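Local coordinates for protein HOBA (Helicobacter pylori, PDB 2UVP) that is required for the initiation of DNA replication, where it increases the binding of the initiator DnaA to the oriC region, at residues Y39-A44 with K148-L153; S95-N100 with I124-L129; P116-V121 with K130-S135. All coordinates share one frame; numbering follows the deposited sequence.

Contact 1: Y39-A44 with K148-L153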
ATOM      1  N   TYR A  39      -7.231  30.661  -8.475  1.00 22.77           N
ATOM      2  CA  TYR A  39      -6.171  29.876  -7.842  1.00 21.35           C
ATOM      3  C   TYR A  39      -5.387  30.648  -6.778  1.00 21.16           C
ATOM      4  O   TYR A  39      -4.967  30.053  -5.787  1.00 20.53           O
ATOM      5  CB  TYR A  39      -5.228  29.259  -8.892  1.00 21.15           C
ATOM      6  CG  TYR A  39      -4.408  30.274  -9.654  1.00 20.84           C
ATOM      7  CD1 TYR A  39      -3.200  30.733  -9.139  1.00 20.70           C
ATOM      8  CD2 TYR A  39      -4.840  30.773 -10.889  1.00 21.48           C
ATOM      9  CE1 TYR A  39      -2.433  31.671  -9.807  1.00 21.21           C
ATOM     10  CE2 TYR A  39      -4.078  31.710 -11.576  1.00 20.52           C
ATOM     11  CZ  TYR A  39      -2.877  32.153 -11.020  1.00 21.58           C
ATOM     12  OH  TYR A  39      -2.078  33.075 -11.647  1.00 24.00           O
ATOM     13  N   ALA A  40      -5.175  31.956  -6.976  1.00 20.47           N
ATOM     14  CA  ALA A  40      -4.462  32.768  -5.985  1.00 20.49           C
ATOM     15  C   ALA A  40      -5.248  32.810  -4.675  1.00 20.17           C
ATOM     16  O   ALA A  40      -4.694  32.564  -3.602  1.00 19.34           O
ATOM     17  CB  ALA A  40      -4.198  34.205  -6.505  1.00 20.49           C
ATOM     18  N   LYS A  41      -6.545  33.102  -4.766  1.00 20.07           N
ATOM     19  CA  LYS A  41      -7.387  33.156  -3.566  1.00 21.45           C
ATOM     20  C   LYS A  41      -7.462  31.795  -2.862  1.00 20.04           C
ATOM     21  O   LYS A  41      -7.359  31.710  -1.628  1.00 19.87           O
ATOM     22  CB  LYS A  41      -8.799  33.651  -3.893  1.00 21.23           C
ATOM     23  CG  LYS A  41      -9.695  33.737  -2.652  1.00 24.38           C
ATOM     24  CD  LYS A  41     -11.105  34.221  -2.954  1.00 25.45           C
ATOM     25  CE  LYS A  41     -11.891  33.218  -3.791  1.00 28.76           C
ATOM     26  NZ  LYS A  41     -13.302  33.679  -3.997  1.00 32.12           N
ATOM     27  N   LEU A  42      -7.608  30.738  -3.651  1.00 19.19           N
ATOM     28  CA  LEU A  42      -7.701  29.377  -3.089  1.00 18.88           C
ATOM     29  C   LEU A  42      -6.402  28.972  -2.409  1.00 18.29           C
ATOM     30  O   LEU A  42      -6.405  28.341  -1.326  1.00 17.44           O
ATOM     31  CB  LEU A  42      -8.078  28.385  -4.185  1.00 19.48           C
ATOM     32  CG  LEU A  42      -9.558  28.244  -4.585  1.00 22.56           C
ATOM     33  CD1 LEU A  42     -10.386  29.472  -4.312  1.00 26.38           C
ATOM     34  CD2 LEU A  42      -9.679  27.849  -6.035  1.00 25.09           C
ATOM     35  N   ILE A  43      -5.282  29.318  -3.044  1.00 17.18           N
ATOM     36  CA  ILE A  43      -3.981  29.076  -2.434  1.00 16.65           C
ATOM     37  C   ILE A  43      -3.842  29.838  -1.113  1.00 17.07           C
ATOM     38  O   ILE A  43      -3.397  29.277  -0.101  1.00 16.54           O
ATOM     39  CB  ILE A  43      -2.827  29.383  -3.405  1.00 16.32           C
ATOM     40  CG1 ILE A  43      -2.824  28.349  -4.545  1.00 14.92           C
ATOM     41  CG2 ILE A  43      -1.465  29.449  -2.660  1.00 16.55           C
ATOM     42  CD1 ILE A  43      -1.822  28.635  -5.644  1.00 15.50           C
ATOM     43  N   ALA A  44      -4.252  31.114  -1.107  1.00 17.14           N
ATOM     44  CA  ALA A  44      -4.144  31.923   0.120  1.00 17.52           C
ATOM     45  C   ALA A  44      -4.965  31.296   1.246  1.00 17.15           C
ATOM     46  O   ALA A  44      -4.484  31.164   2.373  1.00 18.49           O
ATOM     47  CB  ALA A  44      -4.598  33.354  -0.138  1.00 17.80           C
ATOM     48  N   LYS A 148     -19.157  23.705  -6.767  1.00 35.31           N
ATOM     49  CA  LYS A 148     -19.709  24.276  -5.556  1.00 36.78           C
ATOM     50  C   LYS A 148     -19.331  25.755  -5.534  1.00 36.72           C
ATOM     51  O   LYS A 148     -19.899  26.552  -6.282  1.00 37.16           O
ATOM     52  CB  LYS A 148     -19.088  23.490  -4.386  1.00 37.08           C
ATOM     53  CG  LYS A 148     -19.603  23.723  -2.959  1.00 38.84           C
ATOM     54  CD  LYS A 148     -18.630  23.018  -1.970  1.00 37.81           C
ATOM     55  CE  LYS A 148     -19.085  23.115  -0.517  1.00 40.08           C
ATOM     56  NZ  LYS A 148     -18.648  24.365   0.159  1.00 41.07           N
ATOM     57  N   GLU A 149     -18.364  26.111  -4.686  1.00 36.27           N
ATOM     58  CA  GLU A 149     -17.770  27.443  -4.667  1.00 35.89           C
ATOM     59  C   GLU A 149     -16.653  27.491  -5.717  1.00 34.83           C
ATOM     60  O   GLU A 149     -16.491  26.550  -6.503  1.00 34.85           O
ATOM     61  CB  GLU A 149     -17.196  27.754  -3.275  1.00 36.27           C
ATOM     62  CG  GLU A 149     -18.078  27.344  -2.085  1.00 38.57           C
ATOM     63  CD  GLU A 149     -19.371  28.153  -1.963  1.00 41.85           C
ATOM     64  OE1 GLU A 149     -19.487  29.229  -2.598  1.00 42.98           O
ATOM     65  OE2 GLU A 149     -20.280  27.706  -1.224  1.00 43.14           O
ATOM     66  N   ASP A 150     -15.897  28.587  -5.742  1.00 33.93           N
ATOM     67  CA  ASP A 150     -14.738  28.690  -6.622  1.00 32.84           C
ATOM     68  C   ASP A 150     -13.862  27.461  -6.441  1.00 31.46           C
ATOM     69  O   ASP A 150     -13.587  27.033  -5.312  1.00 31.12           O
ATOM     70  CB  ASP A 150     -13.914  29.942  -6.309  1.00 33.61           C
ATOM     71  CG  ASP A 150     -14.618  31.231  -6.703  1.00 35.11           C
ATOM     72  OD1 ASP A 150     -14.031  32.316  -6.474  1.00 38.27           O
ATOM     73  OD2 ASP A 150     -15.744  31.164  -7.250  1.00 36.55           O
ATOM     74  N   CYS A 151     -13.449  26.880  -7.559  1.00 29.39           N
ATOM     75  CA  CYS A 151     -12.459  25.816  -7.529  1.00 27.73           C
ATOM     76  C   CYS A 151     -11.350  26.181  -8.499  1.00 26.73           C
ATOM     77  O   CYS A 151     -11.481  27.129  -9.281  1.00 26.26           O
ATOM     78  CB  CYS A 151     -13.080  24.499  -7.950  1.00 27.42           C
ATOM     79  SG  CYS A 151     -13.461  24.444  -9.693  1.00 28.39           S
ATOM     80  N   LEU A 152     -10.252  25.441  -8.432  1.00 25.28           N
ATOM     81  CA  LEU A 152      -9.195  25.578  -9.418  1.00 23.91           C
ATOM     82  C   LEU A 152      -9.595  24.663 -10.559  1.00 23.12           C
ATOM     83  O   LEU A 152      -9.790  23.456 -10.378  1.00 21.53           O
ATOM     84  CB  LEU A 152      -7.854  25.197  -8.776  1.00 24.27           C
ATOM     85  CG  LEU A 152      -6.472  25.122  -9.437  1.00 25.93           C
ATOM     86  CD1 LEU A 152      -6.241  25.993 -10.657  1.00 29.92           C
ATOM     87  CD2 LEU A 152      -5.440  25.424  -8.331  1.00 24.11           C
ATOM     88  N   LEU A 153      -9.754  25.245 -11.745  1.00 22.47           N
ATOM     89  CA  LEU A 153     -10.273  24.516 -12.890  1.00 22.20           C
ATOM     90  C   LEU A 153      -9.158  23.980 -13.774  1.00 22.02           C
ATOM     91  O   LEU A 153      -8.228  24.725 -14.113  1.00 21.84           O
ATOM     92  CB  LEU A 153     -11.169  25.431 -13.715  1.00 22.45           C
ATOM     93  CG  LEU A 153     -12.621  25.488 -13.261  1.00 25.04           C
ATOM     94  CD1 LEU A 153     -13.349  26.612 -14.040  1.00 27.40           C
ATOM     95  CD2 LEU A 153     -13.285  24.133 -13.451  1.00 24.79           C
TER
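Lys41 and Asp150 carry the polar half of this contact: the ammonium NZ of Lys41 lies 2.9 Å from OD1 of Asp150 in a hydrogen-bonded salt bridge. The lysine comes down on the oxygen from above the carboxylate plane, 42° out of it, and its side chain crosses that of the aspartate at about a right angle. A single bend in an otherwise extended lysine chain (chi3 67°) turns NZ toward the carboxylate. OD1 also takes a weak hydrogen bond from Ser38 OG, just ahead of the helix, so one oxygen serves two donors from the same helix start.

Beside the ion pair the contact is apolar. Leu42 sets CD2 against the peptide link of the incoming strand, 3.4 Å from Cys151 C and equally near Leu152 N, while its CD1 lies 4.1 Å from Asp150 CB. The backbone of Leu152 is hydrogen-bonded to Leu141 and Leu143 of strand 139-143. Leu152 reaches Tyr39 with both methyls, CD1 lying 3.8 Å from Tyr39 CB, whereas the end of the tyrosine leads away from 148-153; its side chain touches Leu171 of helix 161-180. A helix laid over the outermost strand, within this chain, of a parallel sheet, with apolar packing beside a single salt bridge, is the layered packing of an alpha/beta fold, here next to the calcium-binding Glu149.

Contact 2: S95-N100 with I124-L129; sequences SFYPKN and IENEGL
Asn126 binds the 95-100 loop with the same side chain that caps helix 127-133, an N-cap asparagine whose amide serves both structures. From CB, which points toward the loop, the chain turns so that CG sits between the backbone N and the carbonyl carbon (chi1 80°), which puts the amide where OD1 meets Leu129 N and ND2 meets Pro98 O. CG itself comes 3.6 Å from Pro98 O. On one branch, OD1 accepts from Leu129 N at 3.2 Å, the capping bond; the donor stands well above the carbonyl plane, 53° out of it. On the other, ND2 gives a hydrogen to Pro98 O at 2.8 Å, nearly straight at 166° and lying close to the plane of the asparagine amide. Lys99 O is also near ND2, at 3.1 Å. Bonds at both ends of the amide fix its rotation.

Next to this polar grip, Pro98 lays its ring on the backbone of the first helical turn, CG 3.6 Å from Gly128 C, where the glycine brings no side chain of its own. Pro98 also touches Ser105 of helix 102-112. Pro98 CD sits over one face of the Tyr97 ring, toward its rim, and the ring of Phe91 meets that of Tyr97. At the tip of the tyrosine, OH rests 3.5 Å from the methyl CD2 of Leu129.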
ATOM      1  N   SER A  95      -9.816   4.867   6.302  1.00 18.48           N
ATOM      2  CA  SER A  95     -11.021   4.083   6.500  1.00 20.30           C
ATOM      3  C   SER A  95     -12.280   4.956   6.376  1.00 20.22           C
ATOM      4  O   SER A  95     -13.385   4.430   6.323  1.00 22.09           O
ATOM      5  CB  SER A  95     -10.967   3.397   7.869  1.00 20.84           C
ATOM      6  OG  SER A  95      -9.799   2.585   7.986  1.00 24.74           O
ATOM      7  N   PHE A  96     -12.111   6.276   6.314  1.00 20.09           N
ATOM      8  CA  PHE A  96     -13.263   7.195   6.254  1.00 20.39           C
ATOM      9  C   PHE A  96     -13.603   7.582   4.838  1.00 20.88           C
ATOM     10  O   PHE A  96     -14.588   8.282   4.610  1.00 20.37           O
ATOM     11  CB  PHE A  96     -13.019   8.464   7.070  1.00 20.56           C
ATOM     12  CG  PHE A  96     -12.379   8.202   8.393  1.00 20.56           C
ATOM     13  CD1 PHE A  96     -12.708   7.059   9.121  1.00 20.61           C
ATOM     14  CD2 PHE A  96     -11.425   9.067   8.890  1.00 21.41           C
ATOM     15  CE1 PHE A  96     -12.083   6.800  10.364  1.00 20.30           C
ATOM     16  CE2 PHE A  96     -10.801   8.823  10.123  1.00 21.15           C
ATOM     17  CZ  PHE A  96     -11.143   7.690  10.858  1.00 19.73           C
ATOM     18  N   TYR A  97     -12.777   7.163   3.883  1.00 21.56           N
ATOM     19  CA  TYR A  97     -13.085   7.465   2.500  1.00 23.26           C
ATOM     20  C   TYR A  97     -14.466   6.886   2.187  1.00 24.97           C
ATOM     21  O   TYR A  97     -14.717   5.717   2.479  1.00 23.95           O
ATOM     22  CB  TYR A  97     -12.042   6.883   1.563  1.00 23.24           C
ATOM     23  CG  TYR A  97     -12.225   7.361   0.151  1.00 23.21           C
ATOM     24  CD1 TYR A  97     -11.569   8.504  -0.311  1.00 22.40           C
ATOM     25  CD2 TYR A  97     -13.068   6.673  -0.728  1.00 24.70           C
ATOM     26  CE1 TYR A  97     -11.734   8.937  -1.639  1.00 23.52           C
ATOM     27  CE2 TYR A  97     -13.249   7.107  -2.040  1.00 24.93           C
ATOM     28  CZ  TYR A  97     -12.576   8.238  -2.483  1.00 24.07           C
ATOM     29  OH  TYR A  97     -12.772   8.657  -3.786  1.00 24.04           O
ATOM     30  N   PRO A  98     -15.365   7.714   1.626  1.00 27.08           N
ATOM     31  CA  PRO A  98     -16.745   7.280   1.418  1.00 29.79           C
ATOM     32  C   PRO A  98     -16.864   6.419   0.181  1.00 32.60           C
ATOM     33  O   PRO A  98     -16.822   6.926  -0.945  1.00 34.05           O
ATOM     34  CB  PRO A  98     -17.493   8.594   1.221  1.00 29.33           C
ATOM     35  CG  PRO A  98     -16.465   9.494   0.575  1.00 28.68           C
ATOM     36  CD  PRO A  98     -15.149   9.107   1.180  1.00 27.12           C
ATOM     37  N   LYS A  99     -16.952   5.120   0.390  1.00 35.64           N
ATOM     38  CA  LYS A  99     -17.418   4.226  -0.654  1.00 38.71           C
ATOM     39  C   LYS A  99     -18.943   4.233  -0.621  1.00 40.04           C
ATOM     40  O   LYS A  99     -19.590   4.434  -1.654  1.00 40.93           O
ATOM     41  CB  LYS A  99     -16.829   2.831  -0.466  1.00 38.86           C
ATOM     42  CG  LYS A  99     -15.469   2.709  -1.120  1.00 40.47           C
ATOM     43  CD  LYS A  99     -14.384   2.333  -0.137  1.00 41.49           C
ATOM     44  CE  LYS A  99     -13.015   2.601  -0.756  1.00 43.15           C
ATOM     45  NZ  LYS A  99     -11.903   2.584   0.244  1.00 43.07           N
ATOM     46  N   ASN A 100     -19.507   4.046   0.573  1.00 41.87           N
ATOM     47  CA  ASN A 100     -20.942   4.253   0.825  1.00 42.97           C
ATOM     48  C   ASN A 100     -21.260   3.929   2.284  1.00 43.18           C
ATOM     49  O   ASN A 100     -21.014   2.797   2.698  1.00 43.98           O
ATOM     50  CB  ASN A 100     -21.787   3.368  -0.092  1.00 43.45           C
ATOM     51  CG  ASN A 100     -23.135   3.973  -0.404  1.00 44.61           C
ATOM     52  OD1 ASN A 100     -24.155   3.285  -0.365  1.00 46.33           O
ATOM     53  ND2 ASN A 100     -23.150   5.270  -0.721  1.00 45.93           N
ATOM     54  N   ILE A 124     -14.536  13.268  -9.611  1.00 20.40           N
ATOM     55  CA  ILE A 124     -15.201  12.808  -8.393  1.00 22.04           C
ATOM     56  C   ILE A 124     -15.923  11.504  -8.765  1.00 23.72           C
ATOM     57  O   ILE A 124     -16.991  11.524  -9.395  1.00 25.10           O
ATOM     58  CB  ILE A 124     -16.154  13.878  -7.823  1.00 21.90           C
ATOM     59  CG1 ILE A 124     -15.368  15.160  -7.510  1.00 20.77           C
ATOM     60  CG2 ILE A 124     -16.865  13.334  -6.573  1.00 21.37           C
ATOM     61  CD1 ILE A 124     -16.195  16.399  -7.194  1.00 22.19           C
ATOM     62  N   GLU A 125     -15.316  10.380  -8.398  1.00 24.79           N
ATOM     63  CA  GLU A 125     -15.689   9.092  -8.981  1.00 26.46           C
ATOM     64  C   GLU A 125     -16.835   8.357  -8.276  1.00 26.97           C
ATOM     65  O   GLU A 125     -17.293   7.321  -8.757  1.00 27.51           O
ATOM     66  CB  GLU A 125     -14.445   8.213  -9.226  1.00 26.68           C
ATOM     67  CG  GLU A 125     -13.553   8.816 -10.363  1.00 27.11           C
ATOM     68  CD  GLU A 125     -12.230   8.107 -10.583  1.00 28.29           C
ATOM     69  OE1 GLU A 125     -11.453   7.972  -9.615  1.00 29.82           O
ATOM     70  OE2 GLU A 125     -11.946   7.716 -11.740  1.00 31.42           O
ATOM     71  N   ASN A 126     -17.313   8.899  -7.159  1.00 27.21           N
ATOM     72  CA  ASN A 126     -18.557   8.387  -6.582  1.00 28.08           C
ATOM     73  C   ASN A 126     -19.360   9.437  -5.828  1.00 27.68           C
ATOM     74  O   ASN A 126     -18.842  10.500  -5.450  1.00 27.13           O
ATOM     75  CB  ASN A 126     -18.320   7.115  -5.741  1.00 28.74           C
ATOM     76  CG  ASN A 126     -17.787   7.411  -4.346  1.00 29.90           C
ATOM     77  OD1 ASN A 126     -17.076   8.388  -4.131  1.00 33.56           O
ATOM     78  ND2 ASN A 126     -18.133   6.553  -3.390  1.00 30.95           N
ATOM     79  N   GLU A 127     -20.641   9.134  -5.613  1.00 27.35           N
ATOM     80  CA  GLU A 127     -21.555  10.108  -5.027  1.00 27.20           C
ATOM     81  C   GLU A 127     -21.239  10.437  -3.570  1.00 25.94           C
ATOM     82  O   GLU A 127     -21.491  11.552  -3.109  1.00 25.94           O
ATOM     83  CB  GLU A 127     -23.005   9.632  -5.193  1.00 27.91           C
ATOM     84  CG  GLU A 127     -23.528   9.787  -6.624  1.00 31.34           C
ATOM     85  CD  GLU A 127     -23.834  11.243  -6.960  1.00 34.35           C
ATOM     86  OE1 GLU A 127     -24.176  12.013  -6.036  1.00 36.49           O
ATOM     87  OE2 GLU A 127     -23.731  11.618  -8.145  1.00 38.60           O
ATOM     88  N   GLY A 128     -20.687   9.470  -2.845  1.00 24.73           N
ATOM     89  CA  GLY A 128     -20.304   9.693  -1.456  1.00 23.67           C
ATOM     90  C   GLY A 128     -19.225  10.757  -1.316  1.00 23.07           C
ATOM     91  O   GLY A 128     -19.295  11.613  -0.436  1.00 22.47           O
ATOM     92  N   LEU A 129     -18.227  10.707  -2.200  1.00 22.44           N
ATOM     93  CA  LEU A 129     -17.201  11.746  -2.229  1.00 22.05           C
ATOM     94  C   LEU A 129     -17.824  13.086  -2.615  1.00 22.25           C
ATOM     95  O   LEU A 129     -17.540  14.105  -1.999  1.00 21.80           O
ATOM     96  CB  LEU A 129     -16.066  11.372  -3.196  1.00 21.56           C
ATOM     97  CG  LEU A 129     -14.872  12.351  -3.225  1.00 22.14           C
ATOM     98  CD1 LEU A 129     -14.205  12.491  -1.839  1.00 22.05           C
ATOM     99  CD2 LEU A 129     -13.877  11.915  -4.287  1.00 21.15           C
TER

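Contact 3: P116-V121 with K130-S135; sequences PMFWHV and KTILLS
The beta-alpha-beta unit formed by strand 116-121, helix 127-133 and strand 139-143 is packed together here, with Phe118 and His120 of the strand meeting Ile132 and Leu133 of the helix. Ile132 places its CG2 methyl over one face of the Phe118 ring, 3.6 Å from the centroid and 21° off the ring normal, a CH-pi contact. The methyl sits toward the rim, with CZ its nearest ring atom at 3.4 Å. Leu133 fits in further along the strand and divides its two methyls between two residues: CD2 lies 3.7 Å from Phe118 CB, and CD1 lies 4.0 Å from His120 CG. Phe118 and His120 flank Trp119 in the sequence; its side chain points away from the helix, and its ring meets those of Phe140 and Trp142. With chi1 at 176° the imidazole of His120 extends away from its backbone N, beside Leu133 CD1; its ND1 is hydrogen-bonded to Ser59 OG and its NE2 to Lys123 O.

Within 130-135, Ile132 O accepts twice from Ser135, from OG at 2.6 Å in the carbonyl plane and from the backbone N at 3.0 Å. All five touching residues are buried. The polar side-chain atoms of His120 and Ser135 are bonded to Ser59, Lys123 and Ile132 and not across the contact, so strand and helix meet through dispersion and CH-pi contacts alone.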
ATOM      1  N   PRO A 116     -10.291  19.832   9.666  1.00 17.35           N
ATOM      2  CA  PRO A 116      -9.876  19.301   8.363  1.00 17.44           C
ATOM      3  C   PRO A 116     -10.247  20.213   7.196  1.00 17.84           C
ATOM      4  O   PRO A 116     -11.195  20.984   7.288  1.00 17.99           O
ATOM      5  CB  PRO A 116     -10.669  18.003   8.261  1.00 17.67           C
ATOM      6  CG  PRO A 116     -11.989  18.367   8.951  1.00 17.64           C
ATOM      7  CD  PRO A 116     -11.569  19.233  10.112  1.00 17.58           C
ATOM      8  N   MET A 117      -9.490  20.095   6.107  1.00 17.25           N
ATOM      9  CA  MET A 117      -9.841  20.710   4.832  1.00 17.54           C
ATOM     10  C   MET A 117      -9.590  19.635   3.788  1.00 17.03           C
ATOM     11  O   MET A 117      -8.552  18.959   3.846  1.00 16.74           O
ATOM     12  CB  MET A 117      -8.981  21.954   4.553  1.00 16.80           C
ATOM     13  CG  MET A 117      -9.095  22.449   3.113  1.00 18.84           C
ATOM     14  SD  MET A 117      -8.047  23.866   2.716  1.00 20.50           S
ATOM     15  CE  MET A 117      -9.014  25.201   3.405  1.00 20.13           C
ATOM     16  N   PHE A 118     -10.542  19.452   2.873  1.00 16.34           N
ATOM     17  CA  PHE A 118     -10.414  18.447   1.822  1.00 17.03           C
ATOM     18  C   PHE A 118      -9.692  19.036   0.636  1.00 16.81           C
ATOM     19  O   PHE A 118     -10.105  20.074   0.116  1.00 18.60           O
ATOM     20  CB  PHE A 118     -11.771  17.945   1.355  1.00 17.49           C
ATOM     21  CG  PHE A 118     -12.525  17.193   2.400  1.00 18.86           C
ATOM     22  CD1 PHE A 118     -12.111  15.928   2.805  1.00 20.66           C
ATOM     23  CD2 PHE A 118     -13.663  17.745   2.964  1.00 19.99           C
ATOM     24  CE1 PHE A 118     -12.828  15.217   3.782  1.00 20.61           C
ATOM     25  CE2 PHE A 118     -14.388  17.048   3.946  1.00 22.00           C
ATOM     26  CZ  PHE A 118     -13.972  15.787   4.353  1.00 21.49           C
ATOM     27  N   TRP A 119      -8.631  18.380   0.198  1.00 15.14           N
ATOM     28  CA  TRP A 119      -7.936  18.809  -1.025  1.00 14.36           C
ATOM     29  C   TRP A 119      -8.117  17.692  -2.013  1.00 13.75           C
ATOM     30  O   TRP A 119      -7.584  16.589  -1.821  1.00 13.25           O
ATOM     31  CB  TRP A 119      -6.461  19.012  -0.735  1.00 13.94           C
ATOM     32  CG  TRP A 119      -5.591  19.426  -1.890  1.00 14.20           C
ATOM     33  CD1 TRP A 119      -5.936  19.554  -3.224  1.00 13.86           C
ATOM     34  CD2 TRP A 119      -4.206  19.746  -1.801  1.00 12.83           C
ATOM     35  NE1 TRP A 119      -4.830  19.943  -3.957  1.00 14.66           N
ATOM     36  CE2 TRP A 119      -3.757  20.055  -3.109  1.00 12.13           C
ATOM     37  CE3 TRP A 119      -3.292  19.780  -0.742  1.00 12.31           C
ATOM     38  CZ2 TRP A 119      -2.441  20.439  -3.372  1.00 14.09           C
ATOM     39  CZ3 TRP A 119      -1.992  20.160  -0.993  1.00 13.63           C
ATOM     40  CH2 TRP A 119      -1.571  20.487  -2.314  1.00 14.24           C
ATOM     41  N   HIS A 120      -8.906  17.934  -3.058  1.00 13.30           N
ATOM     42  CA  HIS A 120      -9.198  16.840  -3.986  1.00 13.25           C
ATOM     43  C   HIS A 120      -8.726  17.218  -5.373  1.00 13.47           C
ATOM     44  O   HIS A 120      -8.922  18.359  -5.795  1.00 14.17           O
ATOM     45  CB  HIS A 120     -10.689  16.483  -4.017  1.00 14.09           C
ATOM     46  CG  HIS A 120     -11.014  15.426  -5.019  1.00 13.74           C
ATOM     47  ND1 HIS A 120     -10.746  14.089  -4.802  1.00 13.25           N
ATOM     48  CD2 HIS A 120     -11.486  15.515  -6.291  1.00 13.12           C
ATOM     49  CE1 HIS A 120     -11.097  13.398  -5.872  1.00 15.42           C
ATOM     50  NE2 HIS A 120     -11.506  14.246  -6.801  1.00 13.82           N
ATOM     51  N   VAL A 121      -8.138  16.251  -6.073  1.00 12.40           N
ATOM     52  CA  VAL A 121      -7.677  16.459  -7.448  1.00 12.31           C
ATOM     53  C   VAL A 121      -8.329  15.498  -8.419  1.00 12.49           C
ATOM     54  O   VAL A 121      -8.177  14.277  -8.310  1.00 12.54           O
ATOM     55  CB  VAL A 121      -6.144  16.297  -7.558  1.00 10.93           C
ATOM     56  CG1 VAL A 121      -5.691  16.619  -8.986  1.00 10.69           C
ATOM     57  CG2 VAL A 121      -5.464  17.200  -6.528  1.00 13.06           C
ATOM     58  N   LYS A 130     -18.689  13.079  -3.633  1.00 23.45           N
ATOM     59  CA  LYS A 130     -19.351  14.309  -4.052  1.00 24.34           C
ATOM     60  C   LYS A 130     -20.067  14.954  -2.873  1.00 24.30           C
ATOM     61  O   LYS A 130     -19.902  16.138  -2.624  1.00 23.82           O
ATOM     62  CB  LYS A 130     -20.316  14.046  -5.213  1.00 25.36           C
ATOM     63  CG  LYS A 130     -20.907  15.313  -5.803  1.00 28.06           C
ATOM     64  CD  LYS A 130     -20.817  15.311  -7.330  1.00 34.02           C
ATOM     65  CE  LYS A 130     -22.078  14.777  -7.978  1.00 37.45           C
ATOM     66  NZ  LYS A 130     -22.333  15.471  -9.286  1.00 38.66           N
ATOM     67  N   THR A 131     -20.817  14.151  -2.125  1.00 25.10           N
ATOM     68  CA  THR A 131     -21.546  14.639  -0.958  1.00 26.16           C
ATOM     69  C   THR A 131     -20.613  15.257   0.087  1.00 26.00           C
ATOM     70  O   THR A 131     -20.932  16.274   0.688  1.00 26.48           O
ATOM     71  CB  THR A 131     -22.403  13.498  -0.344  1.00 26.64           C
ATOM     72  OG1 THR A 131     -23.323  13.016  -1.337  1.00 28.46           O
ATOM     73  CG2 THR A 131     -23.188  13.983   0.856  1.00 27.88           C
ATOM     74  N   ILE A 132     -19.450  14.646   0.291  1.00 25.96           N
ATOM     75  CA  ILE A 132     -18.495  15.136   1.274  1.00 26.55           C
ATOM     76  C   ILE A 132     -17.922  16.488   0.827  1.00 25.98           C
ATOM     77  O   ILE A 132     -17.835  17.444   1.611  1.00 25.91           O
ATOM     78  CB  ILE A 132     -17.394  14.066   1.528  1.00 26.86           C
ATOM     79  CG1 ILE A 132     -17.847  13.145   2.661  1.00 28.68           C
ATOM     80  CG2 ILE A 132     -16.055  14.703   1.860  1.00 28.31           C
ATOM     81  CD1 ILE A 132     -17.032  11.894   2.803  1.00 30.07           C
ATOM     82  N   LEU A 133     -17.577  16.570  -0.453  1.00 25.76           N
ATOM     83  CA  LEU A 133     -16.979  17.782  -0.988  1.00 26.38           C
ATOM     84  C   LEU A 133     -18.001  18.917  -1.035  1.00 27.30           C
ATOM     85  O   LEU A 133     -17.634  20.081  -0.935  1.00 27.71           O
ATOM     86  CB  LEU A 133     -16.354  17.503  -2.357  1.00 25.36           C
ATOM     87  CG  LEU A 133     -15.204  16.481  -2.328  1.00 24.89           C
ATOM     88  CD1 LEU A 133     -14.657  16.273  -3.718  1.00 24.02           C
ATOM     89  CD2 LEU A 133     -14.094  16.879  -1.362  1.00 23.73           C
ATOM     90  N   LEU A 134     -19.277  18.551  -1.162  1.00 28.38           N
ATOM     91  CA  LEU A 134     -20.409  19.494  -1.101  1.00 29.59           C
ATOM     92  C   LEU A 134     -20.688  20.038   0.308  1.00 30.11           C
ATOM     93  O   LEU A 134     -21.448  21.007   0.468  1.00 30.09           O
ATOM     94  CB  LEU A 134     -21.666  18.802  -1.634  1.00 29.49           C
ATOM     95  CG  LEU A 134     -22.351  19.209  -2.948  1.00 31.56           C
ATOM     96  CD1 LEU A 134     -21.483  20.033  -3.897  1.00 30.65           C
ATOM     97  CD2 LEU A 134     -22.908  17.987  -3.658  1.00 31.98           C
ATOM     98  N   SER A 135     -20.077  19.415   1.316  1.00 30.42           N
ATOM     99  CA  SER A 135     -20.350  19.730   2.718  1.00 30.63           C
ATOM    100  C   SER A 135     -19.808  21.092   3.175  1.00 31.16           C
ATOM    101  O   SER A 135     -19.233  21.840   2.383  1.00 31.58           O
ATOM    102  CB  SER A 135     -19.834  18.607   3.627  1.00 30.71           C
ATOM    103  OG  SER A 135     -18.427  18.679   3.795  1.00 31.03           O
TER

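In the fold
Contacts 1 and 3 reach the same parallel sheet, in which strand 116-121 is central and strand 152-153 outermost within this chain; contact 2 lies off it, at helix 127-133. Contact 1 closes the longest of the three loops, from helix 39-51 to strand 152-153, and the other two are nested within it, their segments alternating in sequence. Contacts 2 and 3 share helix 127-133, centres about 10 Å apart, with Pro98 touching Ile132 and Leu129 touching His120. Contact 3 lies about 13 Å between centres from contact 1, and Lys148 packs against Leu133 to Ser135. Contacts 1 and 2 have centres about 22 Å apart, nearest atoms about 8 Å. Contact 3 thus bridges them within one alpha/beta fold.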